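Local atomic coordinates of probable enoyl-CoA hydratase/isomerase (Pseudomonas aeruginosa PAO1, PDB entry 5WYD), a protein that probably acts as a crotonase-family enoyl-CoA hydratase/isomerase and is implicated in making the diffusible signal factor DSF. Residues Gln50-Glu53 with His54-Asp58; Arg213-Pro216 with Val217-Arg220; Thr221-Pro224 with Leu225-Ala229; Met94-Arg97 with Phe98-Phe102. The protein carries 1 engineered substitution. One frame throughout, in Å; residues are numbered along the deposited sequence.

Interaction 1: Gln50-Glu53 with His54-Asp58; sequences QLIE and HLNRD
This is a local contact between successive turns of helix 42-57, near its C-terminal end, in the beta-alpha-beta crossover of the crotonase fold that leads from strand 27-32 to strand 63-68. H54 reaches back one turn to Q50 and grips its carbonyl twice. The backbone N of H54 gives the usual helical bond to Q50 O (3.0 Å), while ND1 of the same residue adds a second bond of 2.9 Å to Q50 O. The ring bond is nearly straight at 169°, with the acceptor at the ring edge and close to its plane, whereas ND1 stands well above the plane of the carbonyl. With CG anti to its own carbonyl carbon (chi1 -77°), the imidazole leans back along the helix toward this oxygen; the ND1 bond then holds the ring's rotation, and since a carbonyl cannot donate, ND1 carries the hydrogen. The NH1 of R57 lies over one face of the same ring, 4.1 Å above its plane, and F13 meets the ring as well.

The inner side of the helix is apolar, as suits a surface laid on a sheet. L51 CG packs against L55 CD1 at 4.1 Å; both leucines rest on I30, while I52 and L55 reach L64 of strand 63-68. On the outer side E53 and R57 run side by side and point the same way, their carboxylate and guanidinium planes 79° apart. The charges probably attract without forming a salt bridge, since E53 OE1 stays 4.1 Å from R57 NH2.

Interaction 2: Arg213-Pro216 with Val217-Arg220; sequences RQSP and VAIR
An N-cap opens helix 216-226 here, with S215 as the capping residue and P216 in the first turn. Serine suits the place because its hydroxyl can turn toward a backbone N-H that has no carbonyl before it: S215 OG accepts from A218 N in a weak bond of 3.4 Å, straight at 169°. Its chi1 of 171° sets OG opposite the residue's own N, facing the helix start, and D253 binds the same hydroxyl weakly. Proline also fits, as it has no N-H to satisfy and its restricted phi already suits a helix. The regular bonds then begin, from I219 N to S215 O (2.9 Å) and from R220 N to P216 O (3.1 Å).

Apolar contacts accompany these bonds. I219 CD1 meets Q214 CB at 3.6 Å, and A218 CB lies 3.7 Å from S215 CB; a second subunit packs against these residues, its L175 on I219 and its G150 on S215 and A218. The amide of Q214 leads away, its NE2 bonding to K210 O and to L175 O of that second subunit. R220, extended from CG to NE, runs back past P216 O, and P216 CB lies over one face of its guanidinium, 3.5 Å from R220 NH2.

Interaction 3: Thr221-Pro224 with Leu225-Ala229; sequences TIKP and LIQGA
The backbone of 221-224 continues directly into 225-229, and the last turn of helix 216-226 is loosely bonded. P224 has no N-H to give to the turn before, and the helix kinks there. I222 O takes two weak bonds, from L225 N at 2.8 Å with a bent angle of 124° and from I226 N at 3.4 Å. Q227 N makes another weak bond, to K223 O at 3.3 Å. Q227 is the first residue to leave helical angles, and the chain tightens so that G228 N meets L225 O at 2.8 Å. Glycine suits this tight place, because L225 O lies close to the side on which a CB would stand.

Among the side chains, K223 stretches out with CG opposite its backbone N (chi1 -179°) and bends only at its last torsion, bringing NZ across the end of Q227. The result is a weak hydrogen bond of 3.3 Å from K223 NZ to Q227 OE1. Both groups have firmer partners: K223 NZ donates to R106 O, and Q227 OE1 accepts from K171 NZ of a second subunit.

The kinked helix end meets both helix 238-249 and the second subunit. T221, P224 and L225 touch R244 on helix 238-249, while I222 and I226 lie on I174 of the second subunit and L225 on its L152.

Interaction 4: Met94-Arg97 with Phe98-Phe102; sequences MARR and FGEAF
A salt-bridge network of R96, R97 and E100 crosses one turn of helix 88-106 in this crotonase-fold subunit. E100 stands at the middle, its chain extended beyond CG, with OE2 turned to both arginines. R96 leaves the helix with CG opposite its backbone N (chi1 -178°) and bends at chi2 (75°), which carries NE forward along the helix to E100. There R96 NE gives E100 OE2 a bond of 2.9 Å, almost in the guanidinium plane, and it lands on the anti lone pair, the one facing away from OE1. The two flat groups are nearly perpendicular.

R97 takes another course. Bent at chi2, it runs beside E100 in the same direction, its guanidinium tilted 20° from the carboxylate, and NH2 makes a long salt bridge of 3.8 Å with E100 OE2. Further charges extend the network: R49 of helix 42-57 pairs with E100 OE1, and the NH2 of R96 reaches E243 and D247 of a fourth subunit. Arginine suits position 96, since NE can bond E100 while NH2 serves that neighbouring chain.

On the buried side, F98 packs on L45 and M82. G99, without a side chain, continues the regular backbone with G99 N bonded to A95 O at 3.2 Å. F98, its CG anti to the carbonyl carbon, leans back along the helix, and its CD2 lies 3.6 Å from M94 O.

All four contacts are local, within helices or at their ends. Interactions 2 and 3 adjoin on helix 216-226, start and finish, with centres about 13 Å apart, and both meet the second subunit. Interactions 1 and 4 belong to different helices, 42-57 and 88-106; their centres are about 17 Å apart and their nearest atoms about 5 Å, and R49, one residue before interaction 1, ties its helix to interaction 4. Interactions 2 and 4 are the most distant pair, about 28 Å between centres. Pentanedial is bound by K72, F73 and R179, none of which lies in these segments; interactions 2, 3 and 4 meet other subunits, whereas interaction 1 does not.

Interaction 1: Gln50-Glu53 with His54-Asp58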
ATOM      1  N   GLN A  50     -10.185 -22.775 -17.449  1.00 22.53           N
ATOM      2  CA  GLN A  50     -11.441 -23.461 -17.261  1.00 25.57           C
ATOM      3  C   GLN A  50     -11.260 -24.655 -16.361  1.00 30.86           C
ATOM      4  O   GLN A  50     -12.052 -24.869 -15.441  1.00 41.12           O
ATOM      5  CB  GLN A  50     -11.982 -23.880 -18.614  1.00 42.17           C
ATOM      6  CG  GLN A  50     -12.356 -22.720 -19.476  1.00 40.54           C
ATOM      7  CD  GLN A  50     -12.859 -23.168 -20.805  1.00 38.93           C
ATOM      8  OE1 GLN A  50     -12.768 -24.337 -21.144  1.00 37.24           O
ATOM      9  NE2 GLN A  50     -13.435 -22.252 -21.553  1.00 40.00           N
ATOM     10  N   LEU A  51     -10.177 -25.395 -16.555  1.00 23.88           N
ATOM     11  CA  LEU A  51     -10.005 -26.584 -15.748  1.00 28.97           C
ATOM     12  C   LEU A  51      -9.940 -26.214 -14.280  1.00 29.57           C
ATOM     13  O   LEU A  51     -10.687 -26.772 -13.468  1.00 38.67           O
ATOM     14  CB  LEU A  51      -8.775 -27.343 -16.220  1.00 27.43           C
ATOM     15  CG  LEU A  51      -8.416 -28.659 -15.575  1.00 45.35           C
ATOM     16  CD1 LEU A  51      -9.623 -29.563 -15.599  1.00 46.89           C
ATOM     17  CD2 LEU A  51      -7.360 -29.221 -16.503  1.00 49.53           C
ATOM     18  N   ILE A  52      -9.209 -25.143 -13.961  1.00 29.65           N
ATOM     19  CA  ILE A  52      -9.068 -24.714 -12.568  1.00 30.61           C
ATOM     20  C   ILE A  52     -10.413 -24.372 -11.962  1.00 28.18           C
ATOM     21  O   ILE A  52     -10.702 -24.737 -10.817  1.00 39.49           O
ATOM     22  CB  ILE A  52      -8.120 -23.517 -12.479  1.00 28.96           C
ATOM     23  CG1 ILE A  52      -6.739 -23.904 -12.958  1.00 33.52           C
ATOM     24  CG2 ILE A  52      -8.023 -23.060 -11.054  1.00 43.99           C
ATOM     25  CD1 ILE A  52      -6.099 -24.966 -12.088  1.00 26.75           C
ATOM     26  N   GLU A  53     -11.258 -23.677 -12.717  1.00 24.49           N
ATOM     27  CA  GLU A  53     -12.566 -23.307 -12.199  1.00 36.50           C
ATOM     28  C   GLU A  53     -13.422 -24.523 -11.918  1.00 38.01           C
ATOM     29  O   GLU A  53     -14.172 -24.545 -10.936  1.00 41.99           O
ATOM     30  CB  GLU A  53     -13.277 -22.397 -13.169  1.00 37.77           C
ATOM     31  CG  GLU A  53     -12.469 -21.191 -13.511  1.00 26.32           C
ATOM     32  CD  GLU A  53     -13.184 -20.346 -14.508  1.00 37.37           C
ATOM     33  OE1 GLU A  53     -14.300 -20.746 -14.900  1.00 47.87           O
ATOM     34  OE2 GLU A  53     -12.623 -19.321 -14.936  1.00 46.26           O
ATOM     35  N   HIS A  54     -13.382 -25.514 -12.803  1.00 41.18           N
ATOM     36  CA  HIS A  54     -14.137 -26.728 -12.554  1.00 34.58           C
ATOM     37  C   HIS A  54     -13.603 -27.423 -11.318  1.00 30.68           C
ATOM     38  O   HIS A  54     -14.372 -27.942 -10.501  1.00 35.49           O
ATOM     39  CB  HIS A  54     -14.039 -27.638 -13.773  1.00 49.45           C
ATOM     40  CG  HIS A  54     -14.918 -27.214 -14.907  1.00 68.63           C
ATOM     41  ND1 HIS A  54     -14.588 -26.165 -15.736  1.00 64.18           N
ATOM     42  CD2 HIS A  54     -16.091 -27.710 -15.372  1.00 73.42           C
ATOM     43  CE1 HIS A  54     -15.529 -26.018 -16.651  1.00 67.90           C
ATOM     44  NE2 HIS A  54     -16.449 -26.946 -16.458  1.00 68.73           N
ATOM     45  N   LEU A  55     -12.275 -27.439 -11.175  1.00 29.83           N
ATOM     46  CA  LEU A  55     -11.644 -28.081 -10.032  1.00 35.94           C
ATOM     47  C   LEU A  55     -12.029 -27.381  -8.738  1.00 37.29           C
ATOM     48  O   LEU A  55     -12.378 -28.028  -7.736  1.00 32.72           O
ATOM     49  CB  LEU A  55     -10.132 -28.057 -10.227  1.00 33.83           C
ATOM     50  CG  LEU A  55      -9.607 -28.831 -11.432  1.00 33.70           C
ATOM     51  CD1 LEU A  55      -8.093 -28.785 -11.472  1.00 23.67           C
ATOM     52  CD2 LEU A  55     -10.143 -30.258 -11.479  1.00 31.59           C
ATOM     53  N   ASN A  56     -12.048 -26.053  -8.773  1.00 35.77           N
ATOM     54  CA  ASN A  56     -12.453 -25.292  -7.607  1.00 30.15           C
ATOM     55  C   ASN A  56     -13.859 -25.645  -7.200  1.00 40.30           C
ATOM     56  O   ASN A  56     -14.190 -25.610  -6.019  1.00 58.75           O
ATOM     57  CB  ASN A  56     -12.381 -23.811  -7.906  1.00 31.45           C
ATOM     58  CG  ASN A  56     -10.999 -23.316  -7.892  1.00 44.01           C
ATOM     59  OD1 ASN A  56     -10.661 -22.340  -8.546  1.00 65.89           O
ATOM     60  ND2 ASN A  56     -10.166 -23.992  -7.133  1.00 43.07           N
ATOM     61  N   ARG A  57     -14.731 -25.874  -8.167  1.00 40.20           N
ATOM     62  CA  ARG A  57     -16.090 -26.252  -7.826  1.00 47.96           C
ATOM     63  C   ARG A  57     -16.158 -27.631  -7.174  1.00 50.21           C
ATOM     64  O   ARG A  57     -16.942 -27.832  -6.241  1.00 59.54           O
ATOM     65  CB  ARG A  57     -16.959 -26.193  -9.068  1.00 54.16           C
ATOM     66  CG  ARG A  57     -17.081 -24.791  -9.620  1.00 61.43           C
ATOM     67  CD  ARG A  57     -18.170 -24.753 -10.675  1.00 61.18           C
ATOM     68  NE  ARG A  57     -18.256 -23.454 -11.325  1.00 71.90           N
ATOM     69  CZ  ARG A  57     -17.640 -23.155 -12.466  1.00 73.47           C
ATOM     70  NH1 ARG A  57     -16.893 -24.068 -13.076  1.00 62.78           N
ATOM     71  NH2 ARG A  57     -17.764 -21.945 -12.998  1.00 75.17           N
ATOM     72  N   ASP A  58     -15.368 -28.594  -7.649  1.00 40.74           N
ATOM     73  CA  ASP A  58     -15.451 -29.936  -7.096  1.00 33.24           C
ATOM     74  C   ASP A  58     -14.861 -30.010  -5.696  1.00 35.83           C
ATOM     75  O   ASP A  58     -13.700 -29.642  -5.486  1.00 45.88           O
ATOM     76  CB  ASP A  58     -14.730 -30.919  -7.996  1.00 33.43           C
ATOM     77  CG  ASP A  58     -15.052 -32.326  -7.639  1.00 30.22           C
ATOM     78  OD1 ASP A  58     -15.607 -32.537  -6.539  1.00 28.87           O
ATOM     79  OD2 ASP A  58     -14.787 -33.221  -8.463  1.00 44.55           O
TER

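Interaction 2: Arg213-Pro216 with Val217-Arg220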
ATOM      1  N   ARG A 213      -4.604 -35.155   4.209  1.00 50.47           N
ATOM      2  CA  ARG A 213      -4.658 -35.498   5.627  1.00 57.99           C
ATOM      3  C   ARG A 213      -4.943 -34.279   6.503  1.00 47.88           C
ATOM      4  O   ARG A 213      -5.084 -34.406   7.723  1.00 52.81           O
ATOM      5  CB  ARG A 213      -3.337 -36.122   6.055  1.00 52.60           C
ATOM      6  CG  ARG A 213      -2.719 -37.129   5.162  1.00 51.11           C
ATOM      7  CD  ARG A 213      -1.497 -37.639   5.898  1.00 63.41           C
ATOM      8  NE  ARG A 213      -1.845 -38.626   6.928  1.00 61.16           N
ATOM      9  CZ  ARG A 213      -2.102 -38.366   8.212  1.00 46.88           C
ATOM     10  NH1 ARG A 213      -2.405 -39.359   9.035  1.00 43.83           N
ATOM     11  NH2 ARG A 213      -2.051 -37.130   8.681  1.00 53.93           N
ATOM     12  N   GLN A 214      -4.966 -33.094   5.907  1.00 45.37           N
ATOM     13  CA  GLN A 214      -5.359 -31.876   6.586  1.00 25.44           C
ATOM     14  C   GLN A 214      -6.749 -31.491   6.135  1.00 32.82           C
ATOM     15  O   GLN A 214      -7.151 -31.775   5.004  1.00 39.26           O
ATOM     16  CB  GLN A 214      -4.403 -30.750   6.246  1.00 47.39           C
ATOM     17  CG  GLN A 214      -3.046 -30.852   6.882  1.00 43.85           C
ATOM     18  CD  GLN A 214      -2.376 -32.136   6.471  1.00 41.18           C
ATOM     19  OE1 GLN A 214      -2.485 -33.130   7.171  1.00 39.65           O
ATOM     20  NE2 GLN A 214      -1.726 -32.142   5.308  1.00 43.64           N
ATOM     21  N   SER A 215      -7.452 -30.782   7.001  1.00 28.42           N
ATOM     22  CA  SER A 215      -8.842 -30.416   6.750  1.00 36.75           C
ATOM     23  C   SER A 215      -9.055 -29.654   5.443  1.00 43.23           C
ATOM     24  O   SER A 215      -8.482 -28.569   5.268  1.00 46.34           O
ATOM     25  CB  SER A 215      -9.331 -29.541   7.888  1.00 31.19           C
ATOM     26  OG  SER A 215     -10.592 -29.006   7.566  1.00 49.96           O
ATOM     27  N   PRO A 216      -9.985 -30.099   4.580  1.00 36.90           N
ATOM     28  CA  PRO A 216     -10.174 -29.414   3.290  1.00 19.97           C
ATOM     29  C   PRO A 216     -10.617 -27.991   3.454  1.00 27.44           C
ATOM     30  O   PRO A 216     -10.073 -27.096   2.806  1.00 33.00           O
ATOM     31  CB  PRO A 216     -11.286 -30.224   2.623  1.00 15.17           C
ATOM     32  CG  PRO A 216     -11.224 -31.543   3.248  1.00 35.90           C
ATOM     33  CD  PRO A 216     -10.810 -31.315   4.676  1.00 31.35           C
ATOM     34  N   VAL A 217     -11.588 -27.758   4.331  1.00 30.48           N
ATOM     35  CA  VAL A 217     -12.080 -26.407   4.522  1.00 35.72           C
ATOM     36  C   VAL A 217     -10.972 -25.518   5.059  1.00 53.03           C
ATOM     37  O   VAL A 217     -10.835 -24.365   4.638  1.00 62.82           O
ATOM     38  CB  VAL A 217     -13.306 -26.403   5.436  1.00 34.30           C
ATOM     39  CG1 VAL A 217     -12.895 -26.698   6.888  1.00 43.68           C
ATOM     40  CG2 VAL A 217     -13.995 -25.062   5.308  1.00 44.22           C
ATOM     41  N   ALA A 218     -10.160 -26.032   5.992  1.00 38.74           N
ATOM     42  CA  ALA A 218      -9.084 -25.209   6.508  1.00 29.44           C
ATOM     43  C   ALA A 218      -8.135 -24.841   5.391  1.00 30.33           C
ATOM     44  O   ALA A 218      -7.872 -23.656   5.162  1.00 29.90           O
ATOM     45  CB  ALA A 218      -8.336 -25.956   7.607  1.00 34.11           C
ATOM     46  N   ILE A 219      -7.773 -25.826   4.571  1.00 30.53           N
ATOM     47  CA  ILE A 219      -6.769 -25.592   3.544  1.00 27.33           C
ATOM     48  C   ILE A 219      -7.196 -24.465   2.617  1.00 27.66           C
ATOM     49  O   ILE A 219      -6.418 -23.537   2.363  1.00 30.12           O
ATOM     50  CB  ILE A 219      -6.505 -26.890   2.760  1.00 23.16           C
ATOM     51  CG1 ILE A 219      -5.952 -28.009   3.669  1.00 12.81           C
ATOM     52  CG2 ILE A 219      -5.625 -26.583   1.522  1.00 24.05           C
ATOM     53  CD1 ILE A 219      -4.590 -27.728   4.302  1.00  9.68           C
ATOM     54  N   ARG A 220      -8.461 -24.474   2.172  1.00 30.02           N
ATOM     55  CA  ARG A 220      -8.912 -23.474   1.200  1.00 39.59           C
ATOM     56  C   ARG A 220      -8.828 -22.066   1.770  1.00 41.84           C
ATOM     57  O   ARG A 220      -8.472 -21.125   1.062  1.00 50.82           O
ATOM     58  CB  ARG A 220     -10.334 -23.756   0.737  1.00 39.38           C
ATOM     59  CG  ARG A 220     -10.661 -25.191   0.575  1.00 26.88           C
ATOM     60  CD  ARG A 220     -12.029 -25.279  -0.004  1.00 39.37           C
ATOM     61  NE  ARG A 220     -12.721 -26.486   0.389  1.00 35.21           N
ATOM     62  CZ  ARG A 220     -12.657 -27.639  -0.251  1.00 46.35           C
ATOM     63  NH1 ARG A 220     -11.893 -27.772  -1.334  1.00 41.08           N
ATOM     64  NH2 ARG A 220     -13.356 -28.667   0.217  1.00 33.95           N
TER

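Interaction 3: Thr221-Pro224 with Leu225-Ala229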
ATOM      1  N   THR A 221      -9.270 -21.889   3.009  1.00 44.39           N
ATOM      2  CA  THR A 221      -9.187 -20.591   3.670  1.00 43.80           C
ATOM      3  C   THR A 221      -7.752 -20.180   3.976  1.00 41.50           C
ATOM      4  O   THR A 221      -7.398 -19.002   3.835  1.00 33.41           O
ATOM      5  CB  THR A 221     -10.017 -20.627   4.945  1.00 63.13           C
ATOM      6  OG1 THR A 221      -9.292 -21.332   5.961  1.00 60.25           O
ATOM      7  CG2 THR A 221     -11.365 -21.304   4.681  1.00 52.67           C
ATOM      8  N   ILE A 222      -6.930 -21.122   4.448  1.00 30.08           N
ATOM      9  CA  ILE A 222      -5.576 -20.767   4.846  1.00 29.75           C
ATOM     10  C   ILE A 222      -4.748 -20.308   3.650  1.00 26.77           C
ATOM     11  O   ILE A 222      -4.008 -19.322   3.737  1.00 32.49           O
ATOM     12  CB  ILE A 222      -4.908 -21.957   5.543  1.00 24.85           C
ATOM     13  CG1 ILE A 222      -5.764 -22.429   6.704  1.00 39.13           C
ATOM     14  CG2 ILE A 222      -3.553 -21.513   6.024  1.00 19.14           C
ATOM     15  CD1 ILE A 222      -5.172 -23.601   7.438  1.00 36.66           C
ATOM     16  N   LYS A 223      -4.896 -20.972   2.506  1.00 23.82           N
ATOM     17  CA  LYS A 223      -4.010 -20.681   1.383  1.00 16.84           C
ATOM     18  C   LYS A 223      -4.003 -19.215   0.979  1.00 26.84           C
ATOM     19  O   LYS A 223      -2.909 -18.673   0.748  1.00 34.87           O
ATOM     20  CB  LYS A 223      -4.412 -21.536   0.181  1.00 21.07           C
ATOM     21  CG  LYS A 223      -3.538 -21.341  -1.057  1.00 24.82           C
ATOM     22  CD  LYS A 223      -4.074 -22.180  -2.200  1.00 29.06           C
ATOM     23  CE  LYS A 223      -3.200 -22.136  -3.445  1.00 39.02           C
ATOM     24  NZ  LYS A 223      -3.148 -20.810  -4.106  1.00 52.71           N
ATOM     25  N   PRO A 224      -5.135 -18.517   0.916  1.00 19.15           N
ATOM     26  CA  PRO A 224      -5.074 -17.094   0.585  1.00 20.79           C
ATOM     27  C   PRO A 224      -4.235 -16.311   1.571  1.00 28.42           C
ATOM     28  O   PRO A 224      -3.510 -15.398   1.159  1.00 36.91           O
ATOM     29  CB  PRO A 224      -6.548 -16.684   0.613  1.00 25.87           C
ATOM     30  CG  PRO A 224      -7.270 -17.909   0.215  1.00 21.88           C
ATOM     31  CD  PRO A 224      -6.497 -19.053   0.754  1.00 23.93           C
ATOM     32  N   LEU A 225      -4.277 -16.666   2.858  1.00 30.45           N
ATOM     33  CA  LEU A 225      -3.530 -15.902   3.850  1.00 26.93           C
ATOM     34  C   LEU A 225      -2.046 -15.910   3.553  1.00 24.67           C
ATOM     35  O   LEU A 225      -1.401 -14.853   3.537  1.00 32.27           O
ATOM     36  CB  LEU A 225      -3.767 -16.489   5.229  1.00 12.59           C
ATOM     37  CG  LEU A 225      -5.193 -16.293   5.707  1.00 35.02           C
ATOM     38  CD1 LEU A 225      -5.381 -16.846   7.131  1.00  7.18           C
ATOM     39  CD2 LEU A 225      -5.534 -14.797   5.616  1.00 10.71           C
ATOM     40  N   ILE A 226      -1.507 -17.081   3.225  1.00 28.27           N
ATOM     41  CA  ILE A 226      -0.088 -17.147   2.915  1.00 28.39           C
ATOM     42  C   ILE A 226       0.211 -16.231   1.755  1.00 20.59           C
ATOM     43  O   ILE A 226       1.192 -15.494   1.770  1.00 17.95           O
ATOM     44  CB  ILE A 226       0.323 -18.594   2.588  1.00 31.83           C
ATOM     45  CG1 ILE A 226       0.008 -19.500   3.790  1.00 11.79           C
ATOM     46  CG2 ILE A 226       1.789 -18.625   2.144  1.00 15.23           C
ATOM     47  CD1 ILE A 226       0.313 -20.946   3.574  1.00 24.57           C
ATOM     48  N   GLN A 227      -0.695 -16.174   0.791  1.00 37.54           N
ATOM     49  CA  GLN A 227      -0.480 -15.358  -0.387  1.00 32.00           C
ATOM     50  C   GLN A 227      -0.981 -13.938  -0.203  1.00 36.73           C
ATOM     51  O   GLN A 227      -0.983 -13.165  -1.167  1.00 55.73           O
ATOM     52  CB  GLN A 227      -1.175 -15.993  -1.583  1.00 29.58           C
ATOM     53  CG  GLN A 227      -0.668 -17.353  -1.871  1.00 29.46           C
ATOM     54  CD  GLN A 227      -1.274 -17.955  -3.124  1.00 33.97           C
ATOM     55  OE1 GLN A 227      -0.636 -18.747  -3.798  1.00 39.41           O
ATOM     56  NE2 GLN A 227      -2.479 -17.538  -3.466  1.00 26.04           N
ATOM     57  N   GLY A 228      -1.388 -13.574   1.014  1.00 29.86           N
ATOM     58  CA  GLY A 228      -1.857 -12.224   1.242  1.00 27.44           C
ATOM     59  C   GLY A 228      -0.792 -11.170   1.024  1.00 31.43           C
ATOM     60  O   GLY A 228      -1.095 -10.063   0.568  1.00 30.14           O
ATOM     61  N   ALA A 229       0.463 -11.497   1.328  1.00 23.36           N
ATOM     62  CA  ALA A 229       1.539 -10.523   1.207  1.00 15.05           C
ATOM     63  C   ALA A 229       1.645  -9.999  -0.207  1.00 24.06           C
ATOM     64  O   ALA A 229       2.082  -8.864  -0.412  1.00 36.65           O
ATOM     65  CB  ALA A 229       2.870 -11.121   1.650  1.00 34.74           C
TER

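Interaction 4: Met94-Arg97 with Phe98-Phe102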
ATOM      1  N   MET A  94      -2.564 -12.794 -26.273  1.00 53.36           N
ATOM      2  CA  MET A  94      -1.938 -13.937 -25.618  1.00 55.74           C
ATOM      3  C   MET A  94      -1.391 -13.540 -24.250  1.00 40.42           C
ATOM      4  O   MET A  94      -1.420 -14.340 -23.309  1.00 52.44           O
ATOM      5  CB  MET A  94      -0.856 -14.574 -26.488  1.00 62.41           C
ATOM      6  CG  MET A  94      -1.321 -15.001 -27.854  1.00 61.42           C
ATOM      7  SD  MET A  94      -2.922 -15.834 -27.917  1.00 92.55           S
ATOM      8  CE  MET A  94      -2.733 -17.213 -26.780  1.00 79.45           C
ATOM      9  N   ALA A  95      -0.881 -12.317 -24.111  1.00 37.96           N
ATOM     10  CA  ALA A  95      -0.417 -11.896 -22.794  1.00 31.60           C
ATOM     11  C   ALA A  95      -1.548 -11.977 -21.766  1.00 42.97           C
ATOM     12  O   ALA A  95      -1.325 -12.376 -20.615  1.00 27.73           O
ATOM     13  CB  ALA A  95       0.145 -10.479 -22.866  1.00 35.48           C
ATOM     14  N   ARG A  96      -2.770 -11.607 -22.169  1.00 40.14           N
ATOM     15  CA  ARG A  96      -3.918 -11.685 -21.273  1.00 37.42           C
ATOM     16  C   ARG A  96      -4.199 -13.129 -20.877  1.00 43.07           C
ATOM     17  O   ARG A  96      -4.412 -13.427 -19.694  1.00 41.50           O
ATOM     18  CB  ARG A  96      -5.122 -11.042 -21.964  1.00 51.57           C
ATOM     19  CG  ARG A  96      -6.413 -10.982 -21.184  1.00 43.77           C
ATOM     20  CD  ARG A  96      -6.394  -9.925 -20.108  1.00 41.09           C
ATOM     21  NE  ARG A  96      -7.578 -10.072 -19.295  1.00 31.19           N
ATOM     22  CZ  ARG A  96      -8.127  -9.105 -18.585  1.00 41.80           C
ATOM     23  NH1 ARG A  96      -9.221  -9.335 -17.878  1.00 43.39           N
ATOM     24  NH2 ARG A  96      -7.599  -7.913 -18.593  1.00 43.17           N
ATOM     25  N   ARG A  97      -4.125 -14.044 -21.852  1.00 51.29           N
ATOM     26  CA  ARG A  97      -4.409 -15.454 -21.612  1.00 50.42           C
ATOM     27  C   ARG A  97      -3.446 -16.058 -20.603  1.00 47.45           C
ATOM     28  O   ARG A  97      -3.860 -16.827 -19.731  1.00 65.64           O
ATOM     29  CB  ARG A  97      -4.317 -16.222 -22.926  1.00 63.89           C
ATOM     30  CG  ARG A  97      -5.431 -15.967 -23.932  1.00 65.37           C
ATOM     31  CD  ARG A  97      -6.788 -16.195 -23.329  1.00 64.17           C
ATOM     32  NE  ARG A  97      -7.871 -15.787 -24.219  1.00 74.39           N
ATOM     33  CZ  ARG A  97      -8.443 -14.585 -24.219  1.00 74.36           C
ATOM     34  NH1 ARG A  97      -9.430 -14.331 -25.073  1.00 68.26           N
ATOM     35  NH2 ARG A  97      -8.030 -13.635 -23.384  1.00 49.36           N
ATOM     36  N   PHE A  98      -2.155 -15.756 -20.723  1.00 36.40           N
ATOM     37  CA  PHE A  98      -1.209 -16.289 -19.749  1.00 37.63           C
ATOM     38  C   PHE A  98      -1.533 -15.786 -18.365  1.00 37.93           C
ATOM     39  O   PHE A  98      -1.541 -16.551 -17.395  1.00 37.38           O
ATOM     40  CB  PHE A  98       0.229 -15.892 -20.070  1.00 52.33           C
ATOM     41  CG  PHE A  98       0.929 -16.821 -21.013  1.00 57.65           C
ATOM     42  CD1 PHE A  98       1.309 -18.071 -20.587  1.00 40.69           C
ATOM     43  CD2 PHE A  98       1.292 -16.413 -22.284  1.00 55.35           C
ATOM     44  CE1 PHE A  98       1.971 -18.942 -21.415  1.00 43.59           C
ATOM     45  CE2 PHE A  98       1.986 -17.267 -23.124  1.00 63.33           C
ATOM     46  CZ  PHE A  98       2.304 -18.546 -22.687  1.00 59.94           C
ATOM     47  N   GLY A  99      -1.796 -14.492 -18.249  1.00 36.03           N
ATOM     48  CA  GLY A  99      -2.089 -13.950 -16.944  1.00 39.95           C
ATOM     49  C   GLY A  99      -3.327 -14.583 -16.352  1.00 35.82           C
ATOM     50  O   GLY A  99      -3.303 -15.083 -15.232  1.00 36.50           O
ATOM     51  N   GLU A 100      -4.393 -14.667 -17.145  1.00 41.45           N
ATOM     52  CA  GLU A 100      -5.637 -15.238 -16.642  1.00 41.00           C
ATOM     53  C   GLU A 100      -5.462 -16.684 -16.230  1.00 34.06           C
ATOM     54  O   GLU A 100      -5.884 -17.088 -15.135  1.00 26.00           O
ATOM     55  CB  GLU A 100      -6.739 -15.145 -17.699  1.00 41.15           C
ATOM     56  CG  GLU A 100      -7.098 -13.763 -18.163  1.00 40.57           C
ATOM     57  CD  GLU A 100      -8.140 -13.797 -19.269  1.00 60.52           C
ATOM     58  OE1 GLU A 100      -8.601 -14.896 -19.646  1.00 61.21           O
ATOM     59  OE2 GLU A 100      -8.565 -12.717 -19.717  1.00 56.01           O
ATOM     60  N   ALA A 101      -4.855 -17.485 -17.105  1.00 38.72           N
ATOM     61  CA  ALA A 101      -4.710 -18.897 -16.808  1.00 38.20           C
ATOM     62  C   ALA A 101      -3.812 -19.096 -15.600  1.00 36.87           C
ATOM     63  O   ALA A 101      -4.209 -19.722 -14.612  1.00 38.62           O
ATOM     64  CB  ALA A 101      -4.161 -19.624 -18.037  1.00 41.82           C
ATOM     65  N   PHE A 102      -2.630 -18.486 -15.620  1.00 43.88           N
ATOM     66  CA  PHE A 102      -1.693 -18.679 -14.517  1.00 38.45           C
ATOM     67  C   PHE A 102      -2.239 -18.128 -13.209  1.00 50.31           C
ATOM     68  O   PHE A 102      -2.043 -18.728 -12.145  1.00 59.28           O
ATOM     69  CB  PHE A 102      -0.347 -18.062 -14.844  1.00 41.83           C
ATOM     70  CG  PHE A 102       0.382 -18.784 -15.931  1.00 44.45           C
ATOM     71  CD1 PHE A 102       0.251 -20.158 -16.102  1.00 34.22           C
ATOM     72  CD2 PHE A 102       1.226 -18.102 -16.757  1.00 43.14           C
ATOM     73  CE1 PHE A 102       0.933 -20.808 -17.103  1.00 34.45           C
ATOM     74  CE2 PHE A 102       1.932 -18.754 -17.724  1.00 39.49           C
ATOM     75  CZ  PHE A 102       1.783 -20.096 -17.916  1.00 39.34           C
TER